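Local coordinates for putative sugar binding protein (Geobacillus stearothermophilus, PDB 6GT9) that binds galactose in the cleft between its two lobes and probably serves a three-component sugar-sensing system linked to galactan utilization, at residues Tyr31-Val36 and Glu282-Lys287; Ala157-Ser162 and Tyr205-Lys210. All blocks are in the same frame, centred on the assembly; numbering follows the deposited sequence.

Interaction 1. Residues Tyr31-Val36 and Glu282-Lys287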
loop_
_atom_site.group_PDB
_atom_site.type_symbol
_atom_site.label_atom_id
_atom_site.label_comp_id
_atom_site.label_asym_id
_atom_site.label_seq_id
_atom_site.Cartn_x
_atom_site.Cartn_y
_atom_site.Cartn_z
ATOM N N TYR A 31 -4.158 25.682 11.030
ATOM C CA TYR A 31 -4.522 25.002 9.796
ATOM C C TYR A 31 -5.106 23.631 10.121
ATOM O O TYR A 31 -4.661 22.958 11.049
ATOM C CB TYR A 31 -3.300 24.840 8.888
ATOM C CG TYR A 31 -2.754 26.147 8.329
ATOM C CD1 TYR A 31 -3.474 26.866 7.388
ATOM C CD2 TYR A 31 -1.514 26.638 8.721
ATOM C CE1 TYR A 31 -2.988 28.048 6.861
ATOM C CE2 TYR A 31 -1.016 27.831 8.192
ATOM C CZ TYR A 31 -1.763 28.524 7.259
ATOM O OH TYR A 31 -1.307 29.710 6.714
ATOM N N HIS A 32 -6.084 23.202 9.332
ATOM C CA HIS A 32 -6.705 21.888 9.486
ATOM C C HIS A 32 -6.411 21.074 8.231
ATOM O O HIS A 32 -6.895 21.410 7.144
ATOM C CB HIS A 32 -8.212 22.017 9.715
ATOM C CG HIS A 32 -8.583 22.841 10.916
ATOM N ND1 HIS A 32 -8.432 22.390 12.211
ATOM C CD2 HIS A 32 -9.112 24.083 11.014
ATOM C CE1 HIS A 32 -8.837 23.324 13.055
ATOM N NE2 HIS A 32 -9.258 24.358 12.353
ATOM N N PHE A 33 -5.606 20.018 8.381
ATOM C CA PHE A 33 -5.326 19.051 7.327
ATOM C C PHE A 33 -6.024 17.741 7.665
ATOM O O PHE A 33 -6.030 17.319 8.826
ATOM C CB PHE A 33 -3.824 18.749 7.179
ATOM C CG PHE A 33 -2.957 19.952 6.874
ATOM C CD1 PHE A 33 -3.508 21.167 6.481
ATOM C CD2 PHE A 33 -1.577 19.841 6.973
ATOM C CE1 PHE A 33 -2.689 22.261 6.207
ATOM C CE2 PHE A 33 -0.758 20.924 6.697
ATOM C CZ PHE A 33 -1.324 22.141 6.326
ATOM N N VAL A 34 -6.590 17.085 6.657
ATOM C CA VAL A 34 -7.234 15.790 6.837
ATOM C C VAL A 34 -6.397 14.735 6.127
ATOM O O VAL A 34 -5.991 14.929 4.977
ATOM C CB VAL A 34 -8.677 15.788 6.308
ATOM C CG1 VAL A 34 -9.295 14.383 6.476
ATOM C CG2 VAL A 34 -9.525 16.849 7.049
ATOM N N LEU A 35 -6.140 13.626 6.809
ATOM C CA LEU A 35 -5.502 12.456 6.210
ATOM C C LEU A 35 -6.548 11.355 6.171
ATOM O O LEU A 35 -7.113 11.003 7.211
ATOM C CB LEU A 35 -4.275 12.012 7.006
ATOM C CG LEU A 35 -3.658 10.659 6.624
ATOM C CD1 LEU A 35 -3.108 10.664 5.198
ATOM C CD2 LEU A 35 -2.577 10.266 7.625
ATOM N N VAL A 36 -6.826 10.841 4.978
ATOM C CA VAL A 36 -7.825 9.796 4.786
ATOM C C VAL A 36 -7.085 8.495 4.479
ATOM O O VAL A 36 -6.440 8.391 3.425
ATOM C CB VAL A 36 -8.802 10.150 3.660
ATOM C CG1 VAL A 36 -9.821 9.032 3.489
ATOM C CG2 VAL A 36 -9.482 11.484 3.950
ATOM N N GLU A 282 3.930 23.525 2.847
ATOM C CA GLU A 282 4.626 24.323 1.837
ATOM C C GLU A 282 3.670 24.806 0.752
ATOM O O GLU A 282 3.783 25.937 0.276
ATOM C CB GLU A 282 5.756 23.497 1.220
ATOM C CG GLU A 282 6.893 23.203 2.172
ATOM C CD GLU A 282 7.793 24.410 2.382
ATOM O OE1 GLU A 282 8.549 24.770 1.446
ATOM O OE2 GLU A 282 7.733 25.006 3.480
ATOM N N ILE A 283 2.740 23.948 0.330
ATOM C CA ILE A 283 1.748 24.333 -0.670
ATOM C C ILE A 283 0.847 25.434 -0.123
ATOM O O ILE A 283 0.558 26.426 -0.808
ATOM C CB ILE A 283 0.935 23.082 -1.076
ATOM C CG1 ILE A 283 1.813 22.083 -1.827
ATOM C CG2 ILE A 283 -0.319 23.463 -1.870
ATOM C CD1 ILE A 283 1.233 20.684 -1.840
ATOM N N VAL A 284 0.384 25.275 1.121
ATOM C CA VAL A 284 -0.487 26.286 1.731
ATOM C C VAL A 284 0.229 27.630 1.826
ATOM O O VAL A 284 -0.411 28.687 1.818
ATOM C CB VAL A 284 -0.977 25.784 3.105
ATOM C CG1 VAL A 284 -1.571 26.895 3.919
ATOM C CG2 VAL A 284 -1.992 24.660 2.906
ATOM N N ALA A 285 1.561 27.611 1.881
ATOM C CA ALA A 285 2.387 28.809 1.941
ATOM C C ALA A 285 2.636 29.427 0.575
ATOM O O ALA A 285 3.280 30.480 0.500
ATOM C CB ALA A 285 3.729 28.483 2.606
ATOM N N GLY A 286 2.157 28.805 -0.504
ATOM C CA GLY A 286 2.471 29.272 -1.841
ATOM C C GLY A 286 3.828 28.868 -2.380
ATOM O O GLY A 286 4.337 29.527 -3.301
ATOM N N LYS A 287 4.431 27.803 -1.854
ATOM C CA LYS A 287 5.761 27.367 -2.262
ATOM C C LYS A 287 5.703 26.105 -3.120
ATOM O O LYS A 287 4.849 25.235 -2.928
ATOM C CB LYS A 287 6.656 27.111 -1.044
ATOM C CG LYS A 287 6.810 28.330 -0.124
ATOM C CD LYS A 287 7.820 28.047 0.974
ATOM C CE LYS A 287 7.898 29.200 1.961
ATOM N NZ LYS A 287 9.041 29.054 2.912
#
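Val284 offers one methyl to Tyr31 and the other to Phe33, joining the last turn of helix 269-284 to the first strand of the N-terminal lobe, in the two-lobed alpha/beta fold of the periplasmic binding proteins. The contact across the segments is apolar: no hydrogen bond spans them, and the buried surface is 119 Å². CG1 of Val284 lies 3.5 Å from Tyr31 CE1 and 3.7 Å from Tyr31 CZ, so it meets the CE1-CZ side of the phenol, whose side chain arrives from the opposite direction. Val284 CG2 comes 4.1 Å from Phe33 CE1, a looser touch. The division of labour follows from the torsion of the valine: CG1 is anti to the backbone N (chi1 165°), while CG2 stands beside that nitrogen. Tyr31 and Phe33 are two residues apart and both point toward the helix. Phe33 is buried and also touches Val277 and Met280 of the same helix, whereas Tyr31 is exposed at the margin.

Hydrogen bonds outside the contact hold the strand in place. Backbone bonds link Phe33 to Asp62 and Glu64 and Val34 to Gly90, in the strands on its two flanks, and His32 ND1 is bonded to Asp62 OD2.

Directly after the contact the helix ends in a Schellman motif. Gly286 has positive phi (80°), a conformation that glycine adopts readily. Gly286 N bonds to Ile283 O at 2.9 Å, and Lys287 N reaches back to Glu282 O at 2.9 Å.

Interaction 2. Residues Ala157-Ser162 and Tyr205-Lys210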
loop_
_atom_site.group_PDB
_atom_site.type_symbol
_atom_site.label_atom_id
_atom_site.label_comp_id
_atom_site.label_asym_id
_atom_site.label_seq_id
_atom_site.Cartn_x
_atom_site.Cartn_y
_atom_site.Cartn_z
ATOM N N ALA A 157 0.873 -18.231 -7.220
ATOM C CA ALA A 157 -0.411 -17.609 -6.941
ATOM C C ALA A 157 -0.182 -16.230 -6.342
ATOM O O ALA A 157 0.793 -16.008 -5.616
ATOM C CB ALA A 157 -1.253 -18.457 -5.980
ATOM N N ILE A 158 -1.112 -15.318 -6.628
ATOM C CA ILE A 158 -1.037 -13.924 -6.204
ATOM C C ILE A 158 -2.230 -13.639 -5.317
ATOM O O ILE A 158 -3.369 -13.966 -5.671
ATOM C CB ILE A 158 -1.034 -12.949 -7.395
ATOM C CG1 ILE A 158 0.207 -13.158 -8.251
ATOM C CG2 ILE A 158 -1.141 -11.483 -6.894
ATOM C CD1 ILE A 158 0.295 -12.225 -9.467
ATOM N N ILE A 159 -1.969 -13.059 -4.158
ATOM C CA ILE A 159 -3.012 -12.466 -3.335
ATOM C C ILE A 159 -2.799 -10.955 -3.348
ATOM O O ILE A 159 -1.701 -10.467 -3.053
ATOM C CB ILE A 159 -3.006 -13.073 -1.927
ATOM C CG1 ILE A 159 -3.235 -14.587 -2.073
ATOM C CG2 ILE A 159 -4.059 -12.436 -1.047
ATOM C CD1 ILE A 159 -3.409 -15.315 -0.810
ATOM N N THR A 160 -3.836 -10.218 -3.732
ATOM C CA THR A 160 -3.756 -8.777 -3.889
ATOM C C THR A 160 -4.860 -8.132 -3.057
ATOM O O THR A 160 -5.896 -8.744 -2.791
ATOM C CB THR A 160 -3.850 -8.385 -5.385
ATOM O OG1 THR A 160 -3.539 -6.998 -5.558
ATOM C CG2 THR A 160 -5.235 -8.669 -5.953
ATOM N N GLY A 161 -4.619 -6.896 -2.620
ATOM C CA GLY A 161 -5.607 -6.220 -1.785
ATOM C C GLY A 161 -6.961 -6.082 -2.457
ATOM O O GLY A 161 -8.001 -6.288 -1.827
ATOM N N SER A 162 -6.966 -5.728 -3.740
ATOM C CA SER A 162 -8.181 -5.644 -4.543
ATOM C C SER A 162 -7.766 -5.522 -5.999
ATOM O O SER A 162 -6.643 -5.118 -6.302
ATOM C CB SER A 162 -9.066 -4.456 -4.131
ATOM O OG SER A 162 -8.415 -3.217 -4.341
ATOM N N TYR A 205 -5.928 -20.824 1.271
ATOM C CA TYR A 205 -6.393 -22.195 1.455
ATOM C C TYR A 205 -7.141 -22.696 0.222
ATOM O O TYR A 205 -6.832 -23.769 -0.309
ATOM C CB TYR A 205 -7.263 -22.270 2.710
ATOM C CG TYR A 205 -7.864 -23.628 2.980
ATOM C CD1 TYR A 205 -7.156 -24.595 3.684
ATOM C CD2 TYR A 205 -9.145 -23.938 2.539
ATOM C CE1 TYR A 205 -7.709 -25.835 3.933
ATOM C CE2 TYR A 205 -9.705 -25.175 2.783
ATOM C CZ TYR A 205 -8.982 -26.119 3.478
ATOM O OH TYR A 205 -9.537 -27.355 3.718
ATOM N N THR A 206 -8.108 -21.918 -0.271
ATOM C CA THR A 206 -8.851 -22.341 -1.456
ATOM C C THR A 206 -7.956 -22.429 -2.690
ATOM O O THR A 206 -8.186 -23.279 -3.556
ATOM C CB THR A 206 -10.029 -21.396 -1.714
ATOM O OG1 THR A 206 -9.544 -20.076 -1.979
ATOM C CG2 THR A 206 -10.938 -21.337 -0.503
ATOM N N ILE A 207 -6.936 -21.568 -2.794
ATOM C CA ILE A 207 -5.987 -21.678 -3.903
ATOM C C ILE A 207 -5.265 -23.016 -3.850
ATOM O O ILE A 207 -5.109 -23.700 -4.871
ATOM C CB ILE A 207 -4.984 -20.506 -3.890
ATOM C CG1 ILE A 207 -5.637 -19.201 -4.325
ATOM C CG2 ILE A 207 -3.801 -20.808 -4.808
ATOM C CD1 ILE A 207 -4.706 -17.999 -4.235
ATOM N N LEU A 208 -4.811 -23.413 -2.657
ATOM C CA LEU A 208 -4.071 -24.662 -2.543
ATOM C C LEU A 208 -4.957 -25.873 -2.818
ATOM O O LEU A 208 -4.466 -26.885 -3.329
ATOM C CB LEU A 208 -3.415 -24.756 -1.165
ATOM C CG LEU A 208 -2.396 -23.622 -0.957
ATOM C CD1 LEU A 208 -1.822 -23.597 0.460
ATOM C CD2 LEU A 208 -1.287 -23.718 -1.992
ATOM N N LYS A 209 -6.259 -25.794 -2.529
ATOM C CA LYS A 209 -7.091 -26.966 -2.803
ATOM C C LYS A 209 -7.443 -27.069 -4.289
ATOM O O LYS A 209 -7.457 -28.172 -4.842
ATOM C CB LYS A 209 -8.344 -26.973 -1.913
ATOM C CG LYS A 209 -9.425 -25.927 -2.184
ATOM C CD LYS A 209 -10.592 -26.090 -1.168
ATOM C CE LYS A 209 -11.611 -24.942 -1.236
ATOM N NZ LYS A 209 -11.992 -24.380 0.109
ATOM N N LYS A 210 -7.677 -25.938 -4.963
ATOM C CA LYS A 210 -7.921 -25.970 -6.404
ATOM C C LYS A 210 -6.642 -26.130 -7.220
ATOM O O LYS A 210 -6.690 -26.653 -8.339
ATOM C CB LYS A 210 -8.647 -24.705 -6.857
ATOM C CG LYS A 210 -10.147 -24.721 -6.605
ATOM C CD LYS A 210 -10.838 -23.607 -7.386
ATOM C CE LYS A 210 -10.521 -23.698 -8.875
ATOM N NZ LYS A 210 -11.194 -22.620 -9.657
#
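Among the groups joining Ala157 and Ile159 to Ile207 there is no aromatic ring or side-chain amide; the flat element involved is the peptide carbonyl of Ile158, whose O comes marginally near Ile207 CD1, at 4.5 Å. Everything closer is aliphatic. Ala157 CB points toward the helix and meets two ends of Ile207, CG2 at 3.7 Å and CD1 at 3.9 Å. The torsions of Ile207 explain this double touch: CG2 lies opposite the backbone N, beside the carbonyl carbon, while CG1 stands beside the N (chi1 -73°) and runs extended to CD1 (chi2 176°), so both branches reach the alanine methyl. Helix 197-210 belongs to the beta-alpha-beta crossover from strand 185-192 to strand 216-219, the two neighbours of strand 154-160 in the sheet of the C-terminal lobe. It thus passes over the strand between them; the axes of 205-210 and 157-160 come within 10.2 Å, their directions 160° apart, almost antiparallel. Beyond the alanine, the CG1 branch of Ile159 comes near the helix, with Ile159 CG1 4.3 Å from Ile207 CD1. Val214 packs against both Ala157 and Ile207, and Glu191 touches Ile207 as well. Ile158 points away from the helix, and its side chain packs on Ile187 and Ile190.

In the fold
From the N terminus the chain enters strand 32-36 and builds five strands of the N-terminal lobe's sheet, through 129-132, before crossing to the C-terminal lobe. There interaction 2 closes a short loop, with 42 residues between its segments, fastening helix 197-210 to strand 154-160. After strand 263-266 the chain returns to the first lobe, and helix 269-284 comes back to strand 32-36: interaction 1 spans 245 intervening residues and encloses all of interaction 2, so the two nest without crossing. Their centres are 40 Å apart, on opposite sides of the chain's centre. Each joins a helix to the sheet of its own lobe, and the galactose cleft lies between them.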